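Local structure of LAE5 (5JD3) at residues Tyr23-Ser28 / Thr149-Ile154; Gly27-Ile32 / Arg75-Asn80; Val31-Ser36 / Ala93-Asp98; Arg42-Gly47 / Gln81-Asn86; Ser57-Leu62 / Ala220-Ile225. The protein is an esterase of the GDSL-like lipase/acylhydrolase family that probably hydrolyses carboxylic esters by way of a serine nucleophile. All blocks are in the same frame, centred on the assembly; numbering follows the deposited sequence.

Contact 1: residues Tyr23-Ser28 / Thr149-Ile154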
# COMPACT_ATOMS: atom_id res chain seq x y z
N TYR A 23 -5.53 8.39 14.62
CA TYR A 23 -4.10 8.33 14.39
C TYR A 23 -3.62 9.60 13.69
O TYR A 23 -2.51 10.08 13.92
CB TYR A 23 -3.75 7.09 13.56
CG TYR A 23 -2.30 6.99 13.13
CD1 TYR A 23 -1.35 6.43 13.97
CD2 TYR A 23 -1.89 7.45 11.88
CE1 TYR A 23 -0.03 6.33 13.58
CE2 TYR A 23 -0.57 7.36 11.49
CZ TYR A 23 0.36 6.79 12.34
OH TYR A 23 1.67 6.69 11.95
N PHE A 24 -4.49 10.16 12.85
CA PHE A 24 -4.17 11.34 12.07
C PHE A 24 -4.60 12.62 12.78
O PHE A 24 -5.71 12.72 13.29
CB PHE A 24 -4.83 11.27 10.70
CG PHE A 24 -4.42 10.06 9.90
CD1 PHE A 24 -3.19 10.02 9.27
CD2 PHE A 24 -5.27 8.98 9.77
CE1 PHE A 24 -2.81 8.91 8.53
CE2 PHE A 24 -4.90 7.87 9.03
CZ PHE A 24 -3.67 7.84 8.41
N ALA A 25 -3.70 13.61 12.81
CA ALA A 25 -4.06 14.93 13.30
C ALA A 25 -5.00 15.60 12.31
O ALA A 25 -4.95 15.31 11.11
CB ALA A 25 -2.82 15.77 13.53
N ALA A 26 -5.86 16.48 12.80
CA ALA A 26 -6.83 17.15 11.94
C ALA A 26 -6.14 18.08 10.94
O ALA A 26 -5.16 18.74 11.27
CB ALA A 26 -7.83 17.94 12.78
N GLY A 27 -6.66 18.11 9.72
CA GLY A 27 -6.13 18.97 8.68
C GLY A 27 -4.82 18.50 8.10
O GLY A 27 -4.12 19.26 7.43
N SER A 28 -4.48 17.23 8.34
CA SER A 28 -3.22 16.67 7.87
C SER A 28 -3.33 16.18 6.43
O SER A 28 -4.42 15.84 5.96
CB SER A 28 -2.78 15.52 8.77
OG SER A 28 -2.62 15.96 10.11
N THR A 149 10.80 13.42 8.72
CA THR A 149 10.18 14.59 8.11
C THR A 149 8.65 14.54 8.16
O THR A 149 7.99 15.46 7.68
CB THR A 149 10.62 14.76 6.64
OG1 THR A 149 10.22 16.05 6.16
CG2 THR A 149 10.00 13.69 5.76
N VAL A 150 8.10 13.48 8.74
CA VAL A 150 6.64 13.34 8.82
C VAL A 150 6.17 13.08 10.25
O VAL A 150 6.95 12.66 11.11
CB VAL A 150 6.13 12.21 7.91
CG1 VAL A 150 6.45 12.50 6.46
CG2 VAL A 150 6.73 10.87 8.34
N LYS A 151 4.89 13.32 10.49
CA LYS A 151 4.29 13.06 11.79
C LYS A 151 4.09 11.56 12.02
O LYS A 151 4.03 11.10 13.15
CB LYS A 151 2.95 13.78 11.93
CG LYS A 151 3.06 15.29 12.06
CD LYS A 151 1.74 15.91 12.46
CE LYS A 151 1.89 17.40 12.75
NZ LYS A 151 0.62 18.00 13.24
N GLY A 152 4.00 10.82 10.92
CA GLY A 152 3.81 9.38 10.99
C GLY A 152 3.97 8.71 9.64
O GLY A 152 3.68 9.31 8.61
N MET A 153 4.44 7.47 9.65
CA MET A 153 4.62 6.72 8.41
C MET A 153 3.98 5.34 8.52
O MET A 153 4.24 4.59 9.46
CB MET A 153 6.10 6.59 8.07
CG MET A 153 6.36 6.09 6.66
SD MET A 153 8.00 6.53 6.05
CE MET A 153 7.85 6.07 4.33
N ILE A 154 3.14 5.01 7.54
CA ILE A 154 2.40 3.75 7.55
C ILE A 154 2.90 2.80 6.47
O ILE A 154 2.97 3.17 5.29
CB ILE A 154 0.89 3.97 7.36
CG1 ILE A 154 0.34 4.92 8.43
CG2 ILE A 154 0.15 2.65 7.38
CD1 ILE A 154 0.18 6.35 7.97
O HOH W 1 -1.16 18.41 10.70
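Phe-24 and Gly-152 mark the nearest approach of the two backbones, their CA atoms still 8.3 Å apart, so the backbones do not meet; side chains of the loop before strand 29-34, Tyr-23 above all, bridge the gap to the start of strand 152-156. With CG anti to the backbone N (chi1 174°), the Tyr-23 ring runs out toward the strand, and OH stops 3.6 Å from Gly-152 CA, where a CB would collide with the hydroxyl. Ile-154 comes from the opposite direction: its CD1 lies 3.7 Å from Tyr-23 CE2 and 4.0 Å from Phe-24 CE1, touching both rings obliquely. Tyr-23 turns an edge to Phe-24, its CD2 over the centre of that ring's face, and Phe-24 also makes an edge-to-face pair with Tyr-106. Shortening Tyr-23 to an alanine is likely to open a gap above Gly-152 and leave Ile-154 CD1 with one aromatic neighbour fewer. Farther along, the type II turn from Ala-25 to Ser-28 is closed by Ser-28 OG, which donates to Ala-25 O at 2.6 Å from well above the carbonyl plane. A water then donates to Ser-28 OG and accepts from Lys-151 NZ. The chemistry is thus divided: an apolar wedge of two rings and one methyl holds the inner end, while a single water carries the polar link at the outer end.

Contact 2: residues Gly27-Ile32 / Arg75-Asn80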
# COMPACT_ATOMS: atom_id res chain seq x y z
N GLY A 27 -6.66 18.11 9.72
CA GLY A 27 -6.13 18.97 8.68
C GLY A 27 -4.82 18.50 8.10
O GLY A 27 -4.12 19.26 7.43
N SER A 28 -4.48 17.23 8.34
CA SER A 28 -3.22 16.67 7.87
C SER A 28 -3.33 16.18 6.43
O SER A 28 -4.42 15.84 5.96
CB SER A 28 -2.78 15.52 8.77
OG SER A 28 -2.62 15.96 10.11
N LYS A 29 -2.20 16.14 5.73
CA LYS A 29 -2.16 15.60 4.38
C LYS A 29 -1.47 14.24 4.34
O LYS A 29 -0.30 14.12 4.72
CB LYS A 29 -1.46 16.56 3.42
CG LYS A 29 -1.16 15.94 2.06
CD LYS A 29 -1.09 16.97 0.95
CE LYS A 29 0.20 17.76 0.99
NZ LYS A 29 0.43 18.50 -0.29
N LEU A 30 -2.19 13.23 3.88
CA LEU A 30 -1.65 11.88 3.77
C LEU A 30 -1.35 11.53 2.32
O LEU A 30 -2.23 11.58 1.46
CB LEU A 30 -2.63 10.86 4.36
CG LEU A 30 -2.34 9.39 4.07
CD1 LEU A 30 -1.01 8.96 4.66
CD2 LEU A 30 -3.47 8.51 4.57
N VAL A 31 -0.10 11.17 2.05
CA VAL A 31 0.31 10.74 0.72
C VAL A 31 0.47 9.22 0.68
O VAL A 31 1.28 8.66 1.42
CB VAL A 31 1.62 11.41 0.28
CG1 VAL A 31 2.20 10.71 -0.94
CG2 VAL A 31 1.39 12.89 -0.01
N ILE A 32 -0.30 8.57 -0.18
CA ILE A 32 -0.24 7.12 -0.32
C ILE A 32 0.39 6.74 -1.65
O ILE A 32 -0.12 7.08 -2.71
CB ILE A 32 -1.64 6.49 -0.20
CG1 ILE A 32 -2.33 6.96 1.09
CG2 ILE A 32 -1.55 4.98 -0.24
CD1 ILE A 32 -3.75 6.48 1.24
N ARG A 75 -11.15 16.68 8.37
CA ARG A 75 -10.58 17.41 7.23
C ARG A 75 -9.24 16.84 6.76
O ARG A 75 -8.24 17.55 6.71
CB ARG A 75 -10.42 18.89 7.57
CG ARG A 75 -11.73 19.59 7.91
CD ARG A 75 -11.53 21.06 8.23
NE ARG A 75 -11.08 21.82 7.07
CZ ARG A 75 -11.90 22.36 6.17
NH1 ARG A 75 -13.21 22.21 6.29
NH2 ARG A 75 -11.41 23.04 5.15
N LEU A 76 -9.24 15.56 6.40
CA LEU A 76 -8.02 14.89 5.96
C LEU A 76 -7.83 15.00 4.45
O LEU A 76 -8.76 14.76 3.68
CB LEU A 76 -8.03 13.42 6.39
CG LEU A 76 -7.99 13.21 7.90
CD1 LEU A 76 -8.09 11.73 8.25
CD2 LEU A 76 -6.74 13.83 8.51
N ARG A 77 -6.61 15.35 4.05
CA ARG A 77 -6.28 15.58 2.65
C ARG A 77 -5.46 14.42 2.09
O ARG A 77 -4.26 14.31 2.35
CB ARG A 77 -5.52 16.90 2.52
CG ARG A 77 -5.20 17.33 1.10
CD ARG A 77 -4.43 18.64 1.12
NE ARG A 77 -3.92 19.02 -0.19
CZ ARG A 77 -3.18 20.10 -0.42
NH1 ARG A 77 -2.86 20.91 0.58
NH2 ARG A 77 -2.75 20.36 -1.65
N LEU A 78 -6.11 13.54 1.33
CA LEU A 78 -5.45 12.34 0.82
C LEU A 78 -4.92 12.51 -0.60
O LEU A 78 -5.57 13.11 -1.45
CB LEU A 78 -6.40 11.15 0.88
CG LEU A 78 -6.41 10.34 2.18
CD1 LEU A 78 -7.02 11.13 3.33
CD2 LEU A 78 -7.13 9.01 1.99
N VAL A 79 -3.72 11.98 -0.84
CA VAL A 79 -3.08 12.06 -2.14
C VAL A 79 -2.71 10.67 -2.66
O VAL A 79 -2.06 9.89 -1.96
CB VAL A 79 -1.81 12.92 -2.10
CG1 VAL A 79 -1.30 13.19 -3.52
CG2 VAL A 79 -2.06 14.22 -1.37
N ASN A 80 -3.13 10.35 -3.88
CA ASN A 80 -2.79 9.08 -4.49
C ASN A 80 -1.57 9.21 -5.40
O ASN A 80 -1.61 9.90 -6.42
CB ASN A 80 -3.98 8.53 -5.29
CG ASN A 80 -3.78 7.08 -5.73
OD1 ASN A 80 -2.66 6.58 -5.78
ND2 ASN A 80 -4.88 6.41 -6.05
O HOH W 2 -6.63 20.20 5.21
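One face of the Arg-77 guanidinium carries the Lys-29 chain, with CD 3.7 Å from Arg-77 NE and the ammonium NZ above the group's centre; Glu-49 binds Arg-77 NE in a salt bridge. The two chains run side by side. Lys-29 bends at its third torsion (chi3 76°), and its NZ, 3.9 Å from Arg-77 NH2, is hydrogen-bonded to Leu-102 O; Glu-49 also forms a long, weak ion pair with it, so the two like charges probably share that carboxylate. Replacing Lys-29 with an alanine would probably uncover this face of the guanidinium and leave Leu-102 O without its ammonium partner. Val-31 CG2 packs 3.8 Å from Val-79 CB on the same side of the sheet. On the other side Leu-30, Leu-78 and Ile-32 pack together, with Ile-32 CD1 4.3 Å from Leu-78 CD2. Four backbone bonds zip the strands: Arg-77 N donates to Ser-28 O at 173°, and Leu-30 N, Val-79 N and Ile-32 N reach Arg-77 O, Leu-30 O and Val-79 O, each at 2.8 Å. This in-register parallel pairing, with helix 59-70 between the strands in sequence, is a beta-alpha-beta crossover of the parallel sheet, as in GDSL (SGNH) hydrolases.

Contact 3: residues Val31-Ser36 / Ala93-Asp98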
# COMPACT_ATOMS: atom_id res chain seq x y z
N VAL A 31 -0.10 11.17 2.05
CA VAL A 31 0.31 10.74 0.72
C VAL A 31 0.47 9.22 0.68
O VAL A 31 1.28 8.66 1.42
CB VAL A 31 1.62 11.41 0.28
CG1 VAL A 31 2.20 10.71 -0.94
CG2 VAL A 31 1.39 12.89 -0.01
N ILE A 32 -0.30 8.57 -0.18
CA ILE A 32 -0.24 7.12 -0.32
C ILE A 32 0.39 6.74 -1.65
O ILE A 32 -0.12 7.08 -2.71
CB ILE A 32 -1.64 6.49 -0.20
CG1 ILE A 32 -2.33 6.96 1.09
CG2 ILE A 32 -1.55 4.98 -0.24
CD1 ILE A 32 -3.75 6.48 1.24
N ILE A 33 1.50 6.01 -1.58
CA ILE A 33 2.28 5.69 -2.77
C ILE A 33 2.48 4.18 -2.90
O ILE A 33 2.63 3.47 -1.90
CB ILE A 33 3.65 6.42 -2.73
CG1 ILE A 33 4.44 6.18 -4.02
CG2 ILE A 33 4.46 6.00 -1.51
CD1 ILE A 33 5.73 6.97 -4.10
N GLY A 34 2.46 3.68 -4.13
CA GLY A 34 2.63 2.26 -4.39
C GLY A 34 2.42 1.87 -5.84
O GLY A 34 2.63 2.68 -6.74
N ASP A 35 2.01 0.63 -6.06
CA ASP A 35 1.81 0.11 -7.41
C ASP A 35 0.37 0.31 -7.89
O ASP A 35 -0.29 1.26 -7.50
CB ASP A 35 2.19 -1.37 -7.48
CG ASP A 35 1.66 -2.17 -6.30
OD1 ASP A 35 0.51 -1.92 -5.88
OD2 ASP A 35 2.38 -3.06 -5.81
N SER A 36 -0.09 -0.59 -8.75
CA SER A 36 -1.41 -0.46 -9.37
C SER A 36 -2.54 -0.61 -8.36
O SER A 36 -3.64 -0.09 -8.57
CB SER A 36 -1.59 -1.49 -10.49
OG SER A 36 -1.89 -2.77 -9.96
N ALA A 93 13.22 5.99 -7.23
CA ALA A 93 13.63 6.87 -8.32
C ALA A 93 12.79 8.14 -8.40
O ALA A 93 13.25 9.17 -8.88
CB ALA A 93 13.57 6.11 -9.64
N ARG A 94 11.56 8.06 -7.91
CA ARG A 94 10.64 9.19 -8.00
C ARG A 94 10.22 9.71 -6.62
O ARG A 94 9.32 10.54 -6.51
CB ARG A 94 9.39 8.80 -8.80
CG ARG A 94 8.53 7.73 -8.14
CD ARG A 94 7.38 7.33 -9.06
NE ARG A 94 6.52 6.31 -8.46
CZ ARG A 94 5.46 6.57 -7.71
NH1 ARG A 94 5.11 7.82 -7.46
NH2 ARG A 94 4.73 5.57 -7.22
N TRP A 95 10.89 9.23 -5.58
CA TRP A 95 10.54 9.57 -4.21
C TRP A 95 10.65 11.07 -3.94
O TRP A 95 9.82 11.65 -3.24
CB TRP A 95 11.42 8.80 -3.22
CG TRP A 95 10.90 8.80 -1.82
CD1 TRP A 95 11.24 9.66 -0.82
CD2 TRP A 95 9.94 7.89 -1.26
NE1 TRP A 95 10.55 9.35 0.33
CE2 TRP A 95 9.75 8.26 0.09
CE3 TRP A 95 9.23 6.80 -1.77
CZ2 TRP A 95 8.88 7.58 0.93
CZ3 TRP A 95 8.36 6.13 -0.93
CH2 TRP A 95 8.19 6.52 0.41
N GLN A 96 11.68 11.70 -4.51
CA GLN A 96 11.92 13.12 -4.29
C GLN A 96 10.76 13.99 -4.79
O GLN A 96 10.31 14.90 -4.09
CB GLN A 96 13.22 13.55 -4.98
CG GLN A 96 13.45 15.05 -4.98
CD GLN A 96 13.39 15.66 -3.59
OE1 GLN A 96 13.90 15.09 -2.63
NE2 GLN A 96 12.75 16.82 -3.48
N ASN A 97 10.28 13.70 -6.00
CA ASN A 97 9.22 14.51 -6.60
C ASN A 97 7.82 14.10 -6.16
O ASN A 97 6.92 14.94 -6.07
CB ASN A 97 9.31 14.44 -8.13
CG ASN A 97 10.58 15.07 -8.66
OD1 ASN A 97 11.27 15.81 -7.96
ND2 ASN A 97 10.89 14.80 -9.93
N ASP A 98 7.63 12.81 -5.88
CA ASP A 98 6.29 12.30 -5.60
C ASP A 98 5.97 12.16 -4.11
O ASP A 98 4.82 11.93 -3.74
CB ASP A 98 6.08 10.95 -6.29
CG ASP A 98 6.00 11.09 -7.80
OD1 ASP A 98 6.05 12.23 -8.30
OD2 ASP A 98 5.86 10.05 -8.49
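Ile-33 of strand 29-34 meets the Arg-94 guanidinium, the two side chains coming from opposite directions where helix 88-100 packs on the parallel sheet of this alpha/beta/alpha fold. The strand and helix segments run nearly antiparallel, at 161°, with their axes 11.0 Å apart. Ile-33 spreads its two branches over different partners. CG1 lies anti to the backbone N (chi1 -175°) and carries CD1 over one face of the guanidinium, 3.5 Å from Arg-94 NH1, while CG2 passes obliquely to Trp-95, 3.9 Å from its CZ3. Trp-95 also pairs edge-to-face with Phe-100.

What keeps the charged group flat against an isoleucine is its edge. Arg-94 NE donates to Asn-86 OD1 and NH2 to Gln-81 O, so these bonds and a salt bridge to Asp-98 hold its rotation, and NE, NH1 and NH2 each have a hydrogen-bond acceptor. Farther along the chain, Asp-35 caps the next helix with its side chain, and Ser-36, hydrogen-bonded to His-216, is the probable nucleophile of a Ser-His-Asp triad. In the salt bridge, Arg-94 NH1 reaches the anti lone pair of Asp-98 OD2 at 2.6 Å, within 10° of the guanidinium plane.

Contact 4: residues Arg42-Gly47 / Gln81-Asn86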
# COMPACT_ATOMS: atom_id res chain seq x y z
N ARG A 42 -6.23 5.86 -11.58
CA ARG A 42 -6.39 7.30 -11.39
C ARG A 42 -5.89 8.06 -12.62
O ARG A 42 -5.11 7.53 -13.41
CB ARG A 42 -5.63 7.77 -10.15
CG ARG A 42 -4.11 7.68 -10.29
CD ARG A 42 -3.41 8.06 -9.00
NE ARG A 42 -1.96 7.91 -9.09
CZ ARG A 42 -1.13 8.89 -9.41
NH1 ARG A 42 -1.59 10.11 -9.66
NH2 ARG A 42 0.18 8.67 -9.47
N ASP A 43 -6.35 9.29 -12.78
CA ASP A 43 -5.82 10.16 -13.82
C ASP A 43 -4.54 10.82 -13.30
O ASP A 43 -4.59 11.72 -12.46
CB ASP A 43 -6.84 11.22 -14.23
CG ASP A 43 -6.31 12.17 -15.29
OD1 ASP A 43 -5.41 11.77 -16.05
OD2 ASP A 43 -6.79 13.32 -15.36
N LYS A 44 -3.40 10.36 -13.80
CA LYS A 44 -2.10 10.82 -13.31
C LYS A 44 -1.82 12.27 -13.68
O LYS A 44 -0.93 12.90 -13.11
CB LYS A 44 -0.98 9.92 -13.86
CG LYS A 44 -1.03 8.50 -13.34
CD LYS A 44 0.15 7.69 -13.86
CE LYS A 44 0.08 6.25 -13.39
NZ LYS A 44 1.18 5.42 -13.96
N GLY A 45 -2.59 12.81 -14.62
CA GLY A 45 -2.42 14.18 -15.05
C GLY A 45 -2.82 15.19 -13.99
O GLY A 45 -2.50 16.38 -14.10
N ILE A 46 -3.51 14.72 -12.96
CA ILE A 46 -3.99 15.60 -11.89
C ILE A 46 -2.98 15.68 -10.75
O ILE A 46 -2.85 16.72 -10.10
CB ILE A 46 -5.35 15.14 -11.35
CG1 ILE A 46 -6.21 14.57 -12.47
CG2 ILE A 46 -6.07 16.29 -10.68
CD1 ILE A 46 -7.54 14.05 -12.00
N GLY A 47 -2.29 14.58 -10.49
CA GLY A 47 -1.21 14.57 -9.51
C GLY A 47 -1.58 14.07 -8.13
O GLY A 47 -0.90 14.37 -7.15
N GLN A 81 -0.49 8.53 -5.03
CA GLN A 81 0.73 8.55 -5.83
C GLN A 81 1.11 7.14 -6.28
O GLN A 81 2.29 6.80 -6.36
CB GLN A 81 1.88 9.19 -5.05
CG GLN A 81 1.80 10.70 -4.97
CD GLN A 81 1.94 11.37 -6.32
OE1 GLN A 81 2.94 11.18 -7.02
NE2 GLN A 81 0.93 12.14 -6.71
N GLY A 82 0.11 6.32 -6.56
CA GLY A 82 0.33 4.96 -7.00
C GLY A 82 0.61 4.86 -8.49
O GLY A 82 -0.11 5.44 -9.31
N ASN A 83 1.67 4.13 -8.85
CA ASN A 83 2.03 3.90 -10.24
C ASN A 83 2.07 2.42 -10.57
O ASN A 83 2.79 1.66 -9.93
CB ASN A 83 3.38 4.54 -10.57
CG ASN A 83 3.33 6.06 -10.59
OD1 ASN A 83 2.34 6.67 -10.18
ND2 ASN A 83 4.40 6.67 -11.08
N SER A 84 1.29 2.00 -11.56
CA SER A 84 1.19 0.59 -11.93
C SER A 84 2.54 -0.02 -12.34
O SER A 84 3.36 0.64 -12.98
CB SER A 84 0.18 0.40 -13.06
OG SER A 84 -1.10 0.86 -12.68
N GLY A 85 2.75 -1.28 -11.97
CA GLY A 85 3.94 -2.01 -12.36
C GLY A 85 5.16 -1.71 -11.50
O GLY A 85 6.21 -2.34 -11.66
N ASN A 86 5.02 -0.76 -10.58
CA ASN A 86 6.14 -0.29 -9.78
C ASN A 86 6.69 -1.31 -8.79
O ASN A 86 5.93 -2.03 -8.13
CB ASN A 86 5.74 0.98 -9.02
CG ASN A 86 6.03 2.24 -9.81
OD1 ASN A 86 6.50 3.23 -9.26
ND2 ASN A 86 5.75 2.20 -11.11
O HOH W 3 2.87 10.24 -9.92
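Arg-42 sets CG between its backbone N and carbonyl carbon (chi1 69°) and then runs extended to NE, which delivers its guanidinium edge-on to Gly-82 and Asn-83. Two nitrogens grip one oxygen side-on: NE reaches Gly-82 O at 3.1 Å and NH2 the same atom at 3.2 Å. Both bonds lie near the guanidinium plane, but NH2 approaches from well above the plane of the carbonyl. Arg-42 NH2 also makes a weak bond, bent to 130°, with Asn-83 OD1 at 3.0 Å; the amide and guanidinium planes differ by 22°. NH2 thus faces both acceptors, Gly-82 O and Asn-83 OD1, which lie only 2.9 Å apart, and its positive charge probably eases their closeness. A water accepts from Arg-42 NH2 at 3.1 Å and donates to Gln-81 OE1, extending the grip to a third residue. Above and below, the group is sandwiched: Lys-44 CG stands over the centre of one face, and the backbone N of Gln-81 lies toward the rim of the other. Lys-44 continues as an extended chain past Asn-83, its CE 3.9 Å from Asn-83 OD1. In the fold, the loop that follows helix 36-39 is thereby fastened to the end of edge strand 77-82, where Asn-83 pairs by backbone with Gly-34 of strand 29-34 and helix 88-100 packs through Asp-98 on Gln-81 and Leu-91 on Asn-86.

Contact 5: residues Ser57-Leu62 / Ala220-Ile225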
# COMPACT_ATOMS: atom_id res chain seq x y z
N SER A 57 -10.36 4.05 -8.40
CA SER A 57 -11.53 3.32 -7.92
C SER A 57 -11.13 2.16 -7.01
O SER A 57 -11.80 1.13 -6.96
CB SER A 57 -12.35 2.80 -9.10
OG SER A 57 -11.60 1.89 -9.89
N GLY A 58 -10.03 2.34 -6.28
CA GLY A 58 -9.52 1.32 -5.39
C GLY A 58 -9.64 1.69 -3.93
O GLY A 58 -10.51 2.48 -3.55
N TYR A 59 -8.76 1.13 -3.10
CA TYR A 59 -8.85 1.31 -1.65
C TYR A 59 -8.54 2.75 -1.23
O TYR A 59 -9.08 3.23 -0.24
CB TYR A 59 -7.93 0.33 -0.92
CG TYR A 59 -6.45 0.69 -0.93
CD1 TYR A 59 -5.89 1.42 0.11
CD2 TYR A 59 -5.62 0.27 -1.96
CE1 TYR A 59 -4.55 1.75 0.11
CE2 TYR A 59 -4.27 0.59 -1.97
CZ TYR A 59 -3.74 1.33 -0.93
OH TYR A 59 -2.40 1.65 -0.93
N VAL A 60 -7.67 3.42 -1.99
CA VAL A 60 -7.34 4.81 -1.71
C VAL A 60 -8.59 5.68 -1.83
O VAL A 60 -8.85 6.54 -0.98
CB VAL A 60 -6.24 5.33 -2.65
CG1 VAL A 60 -6.11 6.84 -2.54
CG2 VAL A 60 -4.91 4.65 -2.34
N ALA A 61 -9.36 5.45 -2.89
CA ALA A 61 -10.62 6.16 -3.08
C ALA A 61 -11.63 5.78 -2.01
O ALA A 61 -12.46 6.59 -1.60
CB ALA A 61 -11.18 5.87 -4.46
N LEU A 62 -11.55 4.53 -1.55
CA LEU A 62 -12.41 4.05 -0.48
C LEU A 62 -12.07 4.72 0.84
O LEU A 62 -12.96 5.10 1.60
CB LEU A 62 -12.31 2.53 -0.35
CG LEU A 62 -12.94 1.74 -1.49
CD1 LEU A 62 -12.78 0.25 -1.27
CD2 LEU A 62 -14.41 2.10 -1.63
N ALA A 220 -14.86 -5.12 -3.38
CA ALA A 220 -14.91 -5.80 -2.09
C ALA A 220 -13.50 -6.06 -1.56
O ALA A 220 -13.23 -5.90 -0.37
CB ALA A 220 -15.68 -7.10 -2.20
N GLY A 221 -12.61 -6.47 -2.46
CA GLY A 221 -11.23 -6.73 -2.10
C GLY A 221 -10.51 -5.47 -1.67
O GLY A 221 -9.72 -5.48 -0.72
N HIS A 222 -10.78 -4.37 -2.36
CA HIS A 222 -10.19 -3.08 -2.00
C HIS A 222 -10.74 -2.59 -0.67
O HIS A 222 -10.05 -1.88 0.07
CB HIS A 222 -10.45 -2.05 -3.10
CG HIS A 222 -9.53 -2.16 -4.28
ND1 HIS A 222 -8.26 -1.63 -4.28
CD2 HIS A 222 -9.70 -2.74 -5.49
CE1 HIS A 222 -7.68 -1.88 -5.44
NE2 HIS A 222 -8.54 -2.56 -6.19
N GLN A 223 -11.97 -2.97 -0.36
CA GLN A 223 -12.58 -2.60 0.91
C GLN A 223 -11.90 -3.35 2.05
O GLN A 223 -11.78 -2.84 3.16
CB GLN A 223 -14.09 -2.90 0.90
CG GLN A 223 -14.84 -2.30 2.08
CD GLN A 223 -14.94 -0.79 2.01
OE1 GLN A 223 -15.65 -0.24 1.16
NE2 GLN A 223 -14.23 -0.11 2.90
N VAL A 224 -11.45 -4.57 1.76
CA VAL A 224 -10.68 -5.35 2.72
C VAL A 224 -9.37 -4.63 3.04
O VAL A 224 -8.98 -4.51 4.20
CB VAL A 224 -10.37 -6.77 2.19
CG1 VAL A 224 -9.30 -7.45 3.03
CG2 VAL A 224 -11.64 -7.61 2.15
N ILE A 225 -8.71 -4.15 1.99
CA ILE A 225 -7.47 -3.39 2.14
C ILE A 225 -7.72 -2.10 2.92
O ILE A 225 -6.97 -1.77 3.84
CB ILE A 225 -6.85 -3.04 0.78
CG1 ILE A 225 -6.52 -4.32 0.00
CG2 ILE A 225 -5.61 -2.19 0.95
CD1 ILE A 225 -5.96 -4.06 -1.38
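His-222 and Tyr-59 meet where the N-terminus of helix 59-70 packs against helix 219-232, two helices of the alpha/beta/alpha fold. Here the packing is close: the CA atoms of the pair are 4.6 Å apart, and Gly-58, the N-cap residue, lays its CA over one face of the imidazole, 3.6 Å from the ring centroid in a CH-pi contact. A side chain at that position would run into His-222 CE1. The tyrosine and histidine side chains cross at about a right angle, so His-222 ND1 lies in plane at the edge of the Tyr-59 ring. Tyr-59 puts CG between its backbone N and carbonyl carbon (chi1 77°), a turn that places the ring between two aliphatic groups. Ile-225 CG2 covers one face, 3.8 Å from the ring centroid, and Val-60 CG2 the opposite one; the hydroxyl goes on to Thr-38 OG1 in helix 36-39.

The other end is more open to solvent. Leu-62, partly exposed, leans across the backbone between His-222 and Gln-223, whose chain, also partly exposed, first points away and then bends back at chi2 (70°), bringing OE1 within 3.8 Å of Leu-62 CD1. The amide nitrogen turns instead to Asn-227. A bound diethylene glycol molecule lies about 6 Å from the Leu-62 side chain. Even here one approach is close, with Leu-62 CD1 3.4 Å from Gln-223 N.

Strand 29-34 ties the set together: contact 1 lies in the loop leading into it, contact 2 pairs it with strand 77-82, and contact 3 packs its later part under helix 88-100. Contacts 1 and 2 share Gly-27 and Ser-28, with centres 9 Å apart; contacts 3 and 4, also 9 Å apart, meet where strands 29-34 and 77-82 end. Contact 5, about 21 Å from contact 1, joins helices 59-70 and 219-232 and reaches the sheet through Tyr-59 and Val-60 on Ile-32. Along the chain, contact 4 nests inside contact 3 and contact 3 inside contact 1, so distant segments converge around the strand that leads to the probable nucleophile, Ser-36.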